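Local coordinates for protein serpin B3 (Homo sapiens, PDB 4ZK3) that belongs to the serpin family of protease inhibitors, probably trapping papain-like cysteine proteases, and is linked to psoriasis through the Pso p27 complex, at residues N105-K111 with S130-F136; T172-N178 with A346-F352; G39-L43 with A122-Y127. One frame throughout, in Å; residues are numbered along the deposited sequence.

Interactions 1 and 2 lie side by side in the main serpin sheet, their centres about 9 Å apart. The strand order is 130-134, 99-110, 174-185, 340-351. Strands 99-110 and 174-185 join them, with Lys106 O 2.8 Å from Val177 N and Glu110 N 2.9 Å from Thr173 O. Interaction 3 joins two helices packed on this sheet; its centre is about 15 Å from that of interaction 1 and 13 Å from that of interaction 2. Val41 CG2 lies 3.7 Å from Val349 CG1. The 346-352 segment belongs to the reactive-centre loop, so interaction 2 is probably where the inhibitory loop has entered the sheet.

Interaction 1 (N105-K111 with S130-F136); sequences NKLFGEK and SVESVDF
Lys106 and Glu132 form a salt bridge above two parallel strands. The Lys106 side chain leaves the sheet on the face it shares with Phe108, Ser130 and Glu132. Its CB lies near Ser130 O. CG sits 3.6 Å from Ser130 OG, and CD passes the same hydroxyl. The chain stays extended, with chi2 and chi3 near 180°, and this lifts it off the sheet and across to Glu132. CE rests 3.4 Å from Glu132 CB. At the tip, NZ meets Glu132 OE1 at 2.7 Å, nearly in line with the carboxylate C-O bond. Lys106 also makes a cation-pi contact with Trp150 of helix 140-153.

Below this bridge the backbones pair in parallel. Leu107 N bonds to Ser130 O and Leu107 O to Glu132 N, each at 2.8 Å. Gly109 repeats the pattern with Glu132 O and Val134 N. Where the pairing starts, Ser130 N makes a weak bond to Asn105 O, and a water joins that oxygen to Ser130 OG.

Phe108 meets Val134 CG1 at the edge of its ring, 4.0 Å from CD2. Val134 CG2 lies over the centre of one face of the Phe136 ring, while Phe108 O and Glu110 CB lie at its edge, in plane. Glu110 OE1 receives a weak bond from Phe136 N, 2.9 Å away, and another from Ala137 N; OE2 bonds to Thr112. These donors probably stabilise the Glu110 charge beside the like-charged Asp135. A water bridges Glu110 OE2 and Asp135 OD1, weakly on the Asp135 side. Asp135 OD1 also takes Asn138 N, and Lys111 NZ makes a long salt bridge to Asp135 OD2.

Strand 99-110, helix 117-127 and strand 130-134 make up the beta-alpha-beta unit at one border of the large central sheet, sheet A, of the serpin fold.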
loop_
_atom_site.group_PDB
_atom_site.type_symbol
_atom_site.label_atom_id
_atom_site.label_comp_id
_atom_site.label_asym_id
_atom_site.label_seq_id
_atom_site.Cartn_x
_atom_site.Cartn_y
_atom_site.Cartn_z
ATOM N N ASN A 105 11.199 -0.437 8.528
ATOM C CA ASN A 105 11.632 -1.688 8.016
ATOM C C ASN A 105 12.368 -2.417 9.088
ATOM O O ASN A 105 13.120 -1.821 9.836
ATOM C CB ASN A 105 12.569 -1.415 6.821
ATOM C CG ASN A 105 11.834 -0.870 5.652
ATOM O OD1 ASN A 105 12.149 0.214 5.080
ATOM N ND2 ASN A 105 10.833 -1.580 5.281
ATOM N N LYS A 106 12.183 -3.719 9.181
ATOM C CA LYS A 106 12.877 -4.502 10.173
ATOM C C LYS A 106 13.176 -5.933 9.731
ATOM O O LYS A 106 12.382 -6.563 9.087
ATOM C CB LYS A 106 12.070 -4.538 11.500
ATOM C CG LYS A 106 12.880 -5.082 12.696
ATOM C CD LYS A 106 12.145 -4.861 14.001
ATOM C CE LYS A 106 12.909 -5.385 15.198
ATOM N NZ LYS A 106 12.323 -4.960 16.523
ATOM N N LEU A 107 14.350 -6.427 10.125
ATOM C CA LEU A 107 14.756 -7.795 9.964
ATOM C C LEU A 107 14.681 -8.554 11.294
ATOM O O LEU A 107 15.329 -8.214 12.265
ATOM C CB LEU A 107 16.158 -7.867 9.349
ATOM C CG LEU A 107 16.814 -9.250 9.353
ATOM C CD1 LEU A 107 16.015 -10.285 8.607
ATOM C CD2 LEU A 107 18.211 -9.245 8.801
ATOM N N PHE A 108 13.912 -9.621 11.310
ATOM C CA PHE A 108 13.865 -10.529 12.434
ATOM C C PHE A 108 14.586 -11.806 11.936
ATOM O O PHE A 108 14.132 -12.483 11.017
ATOM C CB PHE A 108 12.445 -10.879 12.856
ATOM C CG PHE A 108 11.653 -9.735 13.454
ATOM C CD1 PHE A 108 10.883 -8.882 12.624
ATOM C CD2 PHE A 108 11.626 -9.513 14.806
ATOM C CE1 PHE A 108 10.147 -7.819 13.152
ATOM C CE2 PHE A 108 10.860 -8.465 15.340
ATOM C CZ PHE A 108 10.127 -7.638 14.510
ATOM N N GLY A 109 15.733 -12.118 12.529
ATOM C CA GLY A 109 16.427 -13.326 12.142
ATOM C C GLY A 109 16.580 -14.312 13.255
ATOM O O GLY A 109 16.634 -13.938 14.412
ATOM N N GLU A 110 16.715 -15.577 12.880
ATOM C CA GLU A 110 17.044 -16.600 13.843
ATOM C C GLU A 110 18.308 -16.226 14.622
ATOM O O GLU A 110 19.319 -15.774 14.062
ATOM C CB GLU A 110 17.112 -17.959 13.173
ATOM C CG GLU A 110 17.865 -19.003 13.994
ATOM C CD GLU A 110 17.250 -19.326 15.339
ATOM O OE1 GLU A 110 16.011 -19.227 15.503
ATOM O OE2 GLU A 110 18.024 -19.673 16.232
ATOM N N LYS A 111 18.192 -16.370 15.940
ATOM C CA LYS A 111 19.172 -15.948 16.924
ATOM C C LYS A 111 20.575 -16.537 16.665
ATOM O O LYS A 111 21.616 -15.863 16.782
ATOM C CB LYS A 111 18.663 -16.444 18.291
ATOM C CG LYS A 111 19.006 -15.587 19.492
ATOM C CD LYS A 111 18.323 -16.146 20.752
ATOM C CE LYS A 111 18.346 -17.677 20.761
ATOM N NZ LYS A 111 18.355 -18.287 22.121
ATOM N N SER A 130 16.239 -1.982 10.973
ATOM C CA SER A 130 16.836 -2.426 12.231
ATOM C C SER A 130 16.720 -3.942 12.255
ATOM O O SER A 130 15.990 -4.524 11.462
ATOM C CB SER A 130 16.120 -1.791 13.448
ATOM O OG SER A 130 14.734 -2.112 13.396
ATOM N N VAL A 131 17.496 -4.566 13.126
ATOM C CA VAL A 131 17.623 -6.015 13.176
ATOM C C VAL A 131 17.322 -6.504 14.590
ATOM O O VAL A 131 17.898 -6.005 15.578
ATOM C CB VAL A 131 19.039 -6.443 12.821
ATOM C CG1 VAL A 131 19.169 -7.942 12.939
ATOM C CG2 VAL A 131 19.397 -5.948 11.396
ATOM N N GLU A 132 16.456 -7.482 14.687
ATOM C CA GLU A 132 16.244 -8.111 15.979
ATOM C C GLU A 132 16.386 -9.603 15.796
ATOM O O GLU A 132 15.883 -10.161 14.811
ATOM C CB GLU A 132 14.869 -7.750 16.564
ATOM C CG GLU A 132 14.628 -8.491 17.861
ATOM C CD GLU A 132 13.639 -7.825 18.791
ATOM O OE1 GLU A 132 12.899 -6.932 18.301
ATOM O OE2 GLU A 132 13.602 -8.220 20.002
ATOM N N SER A 133 17.102 -10.235 16.730
ATOM C CA SER A 133 17.238 -11.698 16.781
ATOM C C SER A 133 16.219 -12.368 17.666
ATOM O O SER A 133 16.024 -11.962 18.814
ATOM C CB SER A 133 18.661 -12.067 17.256
ATOM O OG SER A 133 19.660 -11.608 16.365
ATOM N N VAL A 134 15.541 -13.372 17.138
ATOM C CA VAL A 134 14.485 -14.110 17.847
ATOM C C VAL A 134 14.722 -15.600 17.728
ATOM O O VAL A 134 15.553 -16.066 16.912
ATOM C CB VAL A 134 13.080 -13.701 17.328
ATOM C CG1 VAL A 134 12.969 -12.181 17.427
ATOM C CG2 VAL A 134 12.861 -14.140 15.878
ATOM N N ASP A 135 14.054 -16.352 18.603
ATOM C CA ASP A 135 14.233 -17.791 18.725
ATOM C C ASP A 135 13.214 -18.543 17.917
ATOM O O ASP A 135 12.225 -19.059 18.457
ATOM C CB ASP A 135 14.142 -18.195 20.216
ATOM C CG ASP A 135 14.708 -19.619 20.514
ATOM O OD1 ASP A 135 14.848 -20.498 19.626
ATOM O OD2 ASP A 135 14.997 -19.844 21.704
ATOM N N PHE A 136 13.430 -18.616 16.608
ATOM C CA PHE A 136 12.508 -19.291 15.714
ATOM C C PHE A 136 12.702 -20.802 15.969
ATOM O O PHE A 136 11.757 -21.560 15.852
ATOM C CB PHE A 136 12.758 -19.032 14.189
ATOM C CG PHE A 136 12.354 -17.632 13.662
ATOM C CD1 PHE A 136 11.060 -17.154 13.785
ATOM C CD2 PHE A 136 13.284 -16.841 12.976
ATOM C CE1 PHE A 136 10.694 -15.904 13.286
ATOM C CE2 PHE A 136 12.934 -15.598 12.496
ATOM C CZ PHE A 136 11.633 -15.128 12.655
HETATM O O HOH W 1 13.019 -0.476 12.208
HETATM O O HOH W 2 17.674 -20.286 18.784
HETATM O O HOH W 3 21.732 -13.062 17.055
#

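Interaction 2 (T172-N178 with A346-F352); sequences TTLVLVN and ATAVVGF
Val175 and Val350 form a non-hydrogen-bonded pair, and their side chains run alongside each other on one face of the sheet. Their CG2 methyls are 4.1 Å apart. Val177 pairs with Ala348 on the same face, its CG2 4.3 Å from Ala348 CB. On the other face Leu176 and Val349 oppose each other, with CB atoms 4.2 Å apart.

Paired backbone bonds hold these residues in register. Leu176 N bonds to Val349 O at 2.7 Å, and Val349 N returns the bond to Leu176 O. Asn178 and Thr347 are tied in the same two-way manner. The pairing ends in a classic beta bulge, where Thr173 and Leu174 both face Gly351. Gly351 O accepts from Thr173 N at 3.0 Å in the carbonyl plane, and from Leu174 N at 3.3 Å well above that plane.

This antiparallel pairing is consistent with the relaxed serpin form, in which the reactive-centre loop is inserted as an extra strand between 174-185 and 325-336.

Further out, helix 140-153 covers the face of Val175, Val177, Ala348 and Val350, with Ile147, Trp150 and Val151 on Val177. Helix 31-42 backs the opposite face through Val41, which touches Leu176 and Val349. Thr347 OG1 is fixed by Ser33 OG and His330 ND1, in the region called the shutter.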
loop_
_atom_site.group_PDB
_atom_site.type_symbol
_atom_site.label_atom_id
_atom_site.label_comp_id
_atom_site.label_asym_id
_atom_site.label_seq_id
_atom_site.Cartn_x
_atom_site.Cartn_y
_atom_site.Cartn_z
ATOM N N THR A 172 12.317 -21.582 10.310
ATOM C CA THR A 172 12.323 -20.193 9.782
ATOM C C THR A 172 13.588 -19.519 10.171
ATOM O O THR A 172 13.992 -19.608 11.312
ATOM C CB THR A 172 11.100 -19.415 10.304
ATOM O OG1 THR A 172 9.947 -19.962 9.674
ATOM C CG2 THR A 172 11.139 -17.936 9.915
ATOM N N THR A 173 14.271 -18.854 9.228
ATOM C CA THR A 173 15.467 -18.116 9.633
ATOM C C THR A 173 15.414 -16.580 9.474
ATOM O O THR A 173 16.249 -15.900 10.060
ATOM C CB THR A 173 16.716 -18.653 8.936
ATOM O OG1 THR A 173 16.518 -18.597 7.520
ATOM C CG2 THR A 173 17.018 -20.069 9.456
ATOM N N LEU A 174 14.434 -16.079 8.710
ATOM C CA LEU A 174 14.338 -14.672 8.298
ATOM C C LEU A 174 12.857 -14.275 8.119
ATOM O O LEU A 174 12.126 -14.940 7.434
ATOM C CB LEU A 174 15.092 -14.527 6.964
ATOM C CG LEU A 174 14.802 -13.277 6.134
ATOM C CD1 LEU A 174 16.030 -12.468 5.782
ATOM C CD2 LEU A 174 14.097 -13.648 4.860
ATOM N N VAL A 175 12.439 -13.202 8.779
ATOM C CA VAL A 175 11.212 -12.473 8.409
ATOM C C VAL A 175 11.587 -10.975 8.235
ATOM O O VAL A 175 12.098 -10.308 9.145
ATOM C CB VAL A 175 10.117 -12.598 9.456
ATOM C CG1 VAL A 175 8.871 -11.775 9.091
ATOM C CG2 VAL A 175 9.756 -14.081 9.686
ATOM N N LEU A 176 11.387 -10.469 7.034
ATOM C CA LEU A 176 11.600 -9.083 6.766
ATOM C C LEU A 176 10.236 -8.436 6.831
ATOM O O LEU A 176 9.272 -8.955 6.269
ATOM C CB LEU A 176 12.197 -8.924 5.395
ATOM C CG LEU A 176 13.646 -9.383 5.257
ATOM C CD1 LEU A 176 14.033 -9.587 3.810
ATOM C CD2 LEU A 176 14.534 -8.327 5.815
ATOM N N VAL A 177 10.148 -7.282 7.481
ATOM C CA VAL A 177 8.880 -6.642 7.672
ATOM C C VAL A 177 8.940 -5.168 7.356
ATOM O O VAL A 177 9.891 -4.544 7.703
ATOM C CB VAL A 177 8.366 -6.892 9.109
ATOM C CG1 VAL A 177 6.996 -6.286 9.262
ATOM C CG2 VAL A 177 8.273 -8.383 9.360
ATOM N N ASN A 178 7.962 -4.668 6.616
ATOM C CA ASN A 178 7.707 -3.262 6.458
ATOM C C ASN A 178 6.374 -2.869 7.088
ATOM O O ASN A 178 5.370 -3.549 6.898
ATOM C CB ASN A 178 7.592 -2.858 4.964
ATOM C CG ASN A 178 7.254 -1.411 4.800
ATOM O OD1 ASN A 178 8.160 -0.548 4.842
ATOM N ND2 ASN A 178 6.005 -1.108 4.713
ATOM N N ALA A 346 1.071 -3.352 6.417
ATOM C CA ALA A 346 2.332 -3.949 6.658
ATOM C C ALA A 346 2.520 -5.138 5.747
ATOM O O ALA A 346 1.537 -5.761 5.322
ATOM C CB ALA A 346 2.492 -4.336 8.136
ATOM N N THR A 347 3.783 -5.450 5.459
ATOM C CA THR A 347 4.172 -6.572 4.636
ATOM C C THR A 347 5.234 -7.390 5.337
ATOM O O THR A 347 6.201 -6.848 5.857
ATOM C CB THR A 347 4.735 -6.044 3.288
ATOM O OG1 THR A 347 3.814 -5.106 2.688
ATOM C CG2 THR A 347 5.058 -7.170 2.364
ATOM N N ALA A 348 5.042 -8.711 5.337
ATOM C CA ALA A 348 6.003 -9.657 5.895
ATOM C C ALA A 348 6.500 -10.599 4.808
ATOM O O ALA A 348 5.713 -11.144 4.056
ATOM C CB ALA A 348 5.344 -10.470 7.029
ATOM N N VAL A 349 7.801 -10.804 4.754
ATOM C CA VAL A 349 8.421 -11.770 3.877
ATOM C C VAL A 349 9.149 -12.781 4.778
ATOM O O VAL A 349 9.994 -12.374 5.627
ATOM C CB VAL A 349 9.460 -11.064 2.988
ATOM C CG1 VAL A 349 10.322 -12.081 2.174
ATOM C CG2 VAL A 349 8.754 -10.001 2.097
ATOM N N VAL A 350 8.791 -14.064 4.620
ATOM C CA VAL A 350 9.277 -15.172 5.470
ATOM C C VAL A 350 10.163 -16.113 4.675
ATOM O O VAL A 350 9.811 -16.503 3.576
ATOM C CB VAL A 350 8.112 -16.015 5.995
ATOM C CG1 VAL A 350 8.603 -17.118 6.931
ATOM C CG2 VAL A 350 7.117 -15.152 6.715
ATOM N N GLY A 351 11.334 -16.420 5.205
ATOM C CA GLY A 351 12.308 -17.264 4.523
ATOM C C GLY A 351 12.945 -18.300 5.437
ATOM O O GLY A 351 12.930 -18.164 6.667
ATOM N N PHE A 352 13.548 -19.314 4.813
ATOM C CA PHE A 352 14.088 -20.472 5.511
ATOM C C PHE A 352 15.201 -21.107 4.687
ATOM O O PHE A 352 15.215 -20.992 3.477
ATOM C CB PHE A 352 12.986 -21.497 5.827
ATOM C CG PHE A 352 12.491 -22.237 4.635
ATOM C CD1 PHE A 352 11.821 -21.575 3.611
ATOM C CD2 PHE A 352 12.700 -23.621 4.520
ATOM C CE1 PHE A 352 11.372 -22.259 2.502
ATOM C CE2 PHE A 352 12.233 -24.315 3.402
ATOM C CZ PHE A 352 11.573 -23.628 2.397
#

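Interaction 3 (G39-L43 with A122-Y127); sequences GMVLL and AIKKFY
The Tyr127 ring takes Met40 on one face and Leu43 at its edge. Met40 CG sits 3.6 Å above the ring plane, offset toward the rim, as a CH-pi contact. Met40 SD follows at 5.4 Å from the ring centroid, a Met-aromatic contact at an oblique angle. Leu43 CD2 lies near the ring plane, 3.6 Å from Tyr127 CE2. On Phe126, Lys125 CD of the same helix covers one face, and His83 meets the ring edge-to-face.

This is helix-to-helix packing inside the serpin fold. It joins helix 31-42, the buried helix B, to helix 117-127, helix E. No hydrogen bond links the two segments, so apolar contact carries the packing.

Leu43 CD2 is the hub. It also touches Ile123 CG2 at 3.9 Å and Phe126 CD2 at 4.0 Å, while Leu43 CG rests on Ala122 CB. In Met40, CG stands anti to the carbonyl carbon (chi1 -70°), which turns it over the tyrosine. Just outside these segments, Met40 O accepts a hydrogen bond from the hydroxyl of Tyr119, on helix 117-127. At the far end of the ring the packing is close, with Tyr127 OH 3.2 Å from Gly39 CA.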
loop_
_atom_site.group_PDB
_atom_site.type_symbol
_atom_site.label_atom_id
_atom_site.label_comp_id
_atom_site.label_asym_id
_atom_site.label_seq_id
_atom_site.Cartn_x
_atom_site.Cartn_y
_atom_site.Cartn_z
ATOM N N GLY A 39 12.269 -4.854 -1.913
ATOM C CA GLY A 39 13.505 -4.150 -2.130
ATOM C C GLY A 39 14.564 -4.700 -1.201
ATOM O O GLY A 39 15.707 -4.894 -1.599
ATOM N N MET A 40 14.190 -4.920 0.066
ATOM C CA MET A 40 15.098 -5.550 1.013
ATOM C C MET A 40 15.489 -6.977 0.628
ATOM O O MET A 40 16.662 -7.383 0.843
ATOM C CB MET A 40 14.495 -5.566 2.406
ATOM C CG MET A 40 14.394 -4.219 3.099
ATOM S SD MET A 40 13.911 -4.426 4.850
ATOM C CE MET A 40 12.171 -4.769 4.650
ATOM N N VAL A 41 14.561 -7.715 0.030
ATOM C CA VAL A 41 14.881 -9.041 -0.550
ATOM C C VAL A 41 15.862 -8.926 -1.747
ATOM O O VAL A 41 16.867 -9.619 -1.818
ATOM C CB VAL A 41 13.622 -9.743 -1.035
ATOM C CG1 VAL A 41 13.999 -11.071 -1.712
ATOM C CG2 VAL A 41 12.600 -9.968 0.096
ATOM N N LEU A 42 15.596 -7.985 -2.655
ATOM C CA LEU A 42 16.448 -7.774 -3.842
ATOM C C LEU A 42 17.905 -7.525 -3.499
ATOM O O LEU A 42 18.788 -8.112 -4.093
ATOM C CB LEU A 42 15.931 -6.557 -4.621
ATOM C CG LEU A 42 16.587 -6.171 -5.958
ATOM C CD1 LEU A 42 16.806 -7.389 -6.829
ATOM C CD2 LEU A 42 15.734 -5.136 -6.681
ATOM N N LEU A 43 18.154 -6.628 -2.549
ATOM C CA LEU A 43 19.489 -6.391 -2.030
ATOM C C LEU A 43 20.268 -7.670 -1.688
ATOM O O LEU A 43 21.489 -7.671 -1.702
ATOM C CB LEU A 43 19.361 -5.505 -0.783
ATOM C CG LEU A 43 20.282 -4.354 -0.480
ATOM C CD1 LEU A 43 20.929 -3.725 -1.698
ATOM C CD2 LEU A 43 19.509 -3.325 0.371
ATOM N N ALA A 122 23.857 -3.027 4.149
ATOM C CA ALA A 122 23.127 -2.484 3.031
ATOM C C ALA A 122 21.628 -2.199 3.370
ATOM O O ALA A 122 21.072 -1.141 2.971
ATOM C CB ALA A 122 23.228 -3.412 1.832
ATOM N N ILE A 123 20.972 -3.131 4.077
ATOM C CA ILE A 123 19.568 -2.880 4.437
ATOM C C ILE A 123 19.475 -1.756 5.462
ATOM O O ILE A 123 18.587 -0.920 5.380
ATOM C CB ILE A 123 18.816 -4.143 4.893
ATOM C CG1 ILE A 123 19.415 -4.797 6.120
ATOM C CG2 ILE A 123 18.648 -5.084 3.735
ATOM C CD1 ILE A 123 18.676 -6.088 6.385
ATOM N N LYS A 124 20.443 -1.698 6.391
ATOM C CA LYS A 124 20.502 -0.593 7.323
ATOM C C LYS A 124 20.581 0.751 6.600
ATOM O O LYS A 124 19.827 1.691 6.903
ATOM C CB LYS A 124 21.625 -0.771 8.357
ATOM C CG LYS A 124 21.412 -1.946 9.347
ATOM C CD LYS A 124 22.605 -2.181 10.298
ATOM C CE LYS A 124 22.481 -3.474 11.028
ATOM N NZ LYS A 124 23.625 -3.698 11.935
ATOM N N LYS A 125 21.448 0.816 5.616
ATOM C CA LYS A 125 21.695 2.039 4.893
ATOM C C LYS A 125 20.599 2.458 3.885
ATOM O O LYS A 125 20.226 3.611 3.867
ATOM C CB LYS A 125 22.989 1.905 4.120
ATOM C CG LYS A 125 23.320 3.124 3.267
ATOM C CD LYS A 125 24.274 2.727 2.144
ATOM C CE LYS A 125 24.839 3.926 1.406
ATOM N NZ LYS A 125 25.978 3.437 0.585
ATOM N N PHE A 126 20.162 1.564 3.005
ATOM C CA PHE A 126 19.124 1.952 2.008
ATOM C C PHE A 126 17.667 1.946 2.519
ATOM O O PHE A 126 16.840 2.746 2.032
ATOM C CB PHE A 126 19.216 1.102 0.750
ATOM C CG PHE A 126 20.543 1.207 0.073
ATOM C CD1 PHE A 126 20.909 2.383 -0.563
ATOM C CD2 PHE A 126 21.457 0.153 0.142
ATOM C CE1 PHE A 126 22.161 2.493 -1.147
ATOM C CE2 PHE A 126 22.708 0.264 -0.436
ATOM C CZ PHE A 126 23.059 1.436 -1.083
ATOM N N TYR A 127 17.382 1.067 3.484
ATOM C CA TYR A 127 16.006 0.821 3.945
ATOM C C TYR A 127 15.843 1.154 5.407
ATOM O O TYR A 127 14.780 0.969 5.962
ATOM C CB TYR A 127 15.636 -0.652 3.704
ATOM C CG TYR A 127 15.460 -0.908 2.263
ATOM C CD1 TYR A 127 14.252 -0.628 1.629
ATOM C CD2 TYR A 127 16.533 -1.301 1.488
ATOM C CE1 TYR A 127 14.114 -0.816 0.271
ATOM C CE2 TYR A 127 16.399 -1.460 0.116
ATOM C CZ TYR A 127 15.210 -1.238 -0.475
ATOM O OH TYR A 127 15.101 -1.389 -1.838
#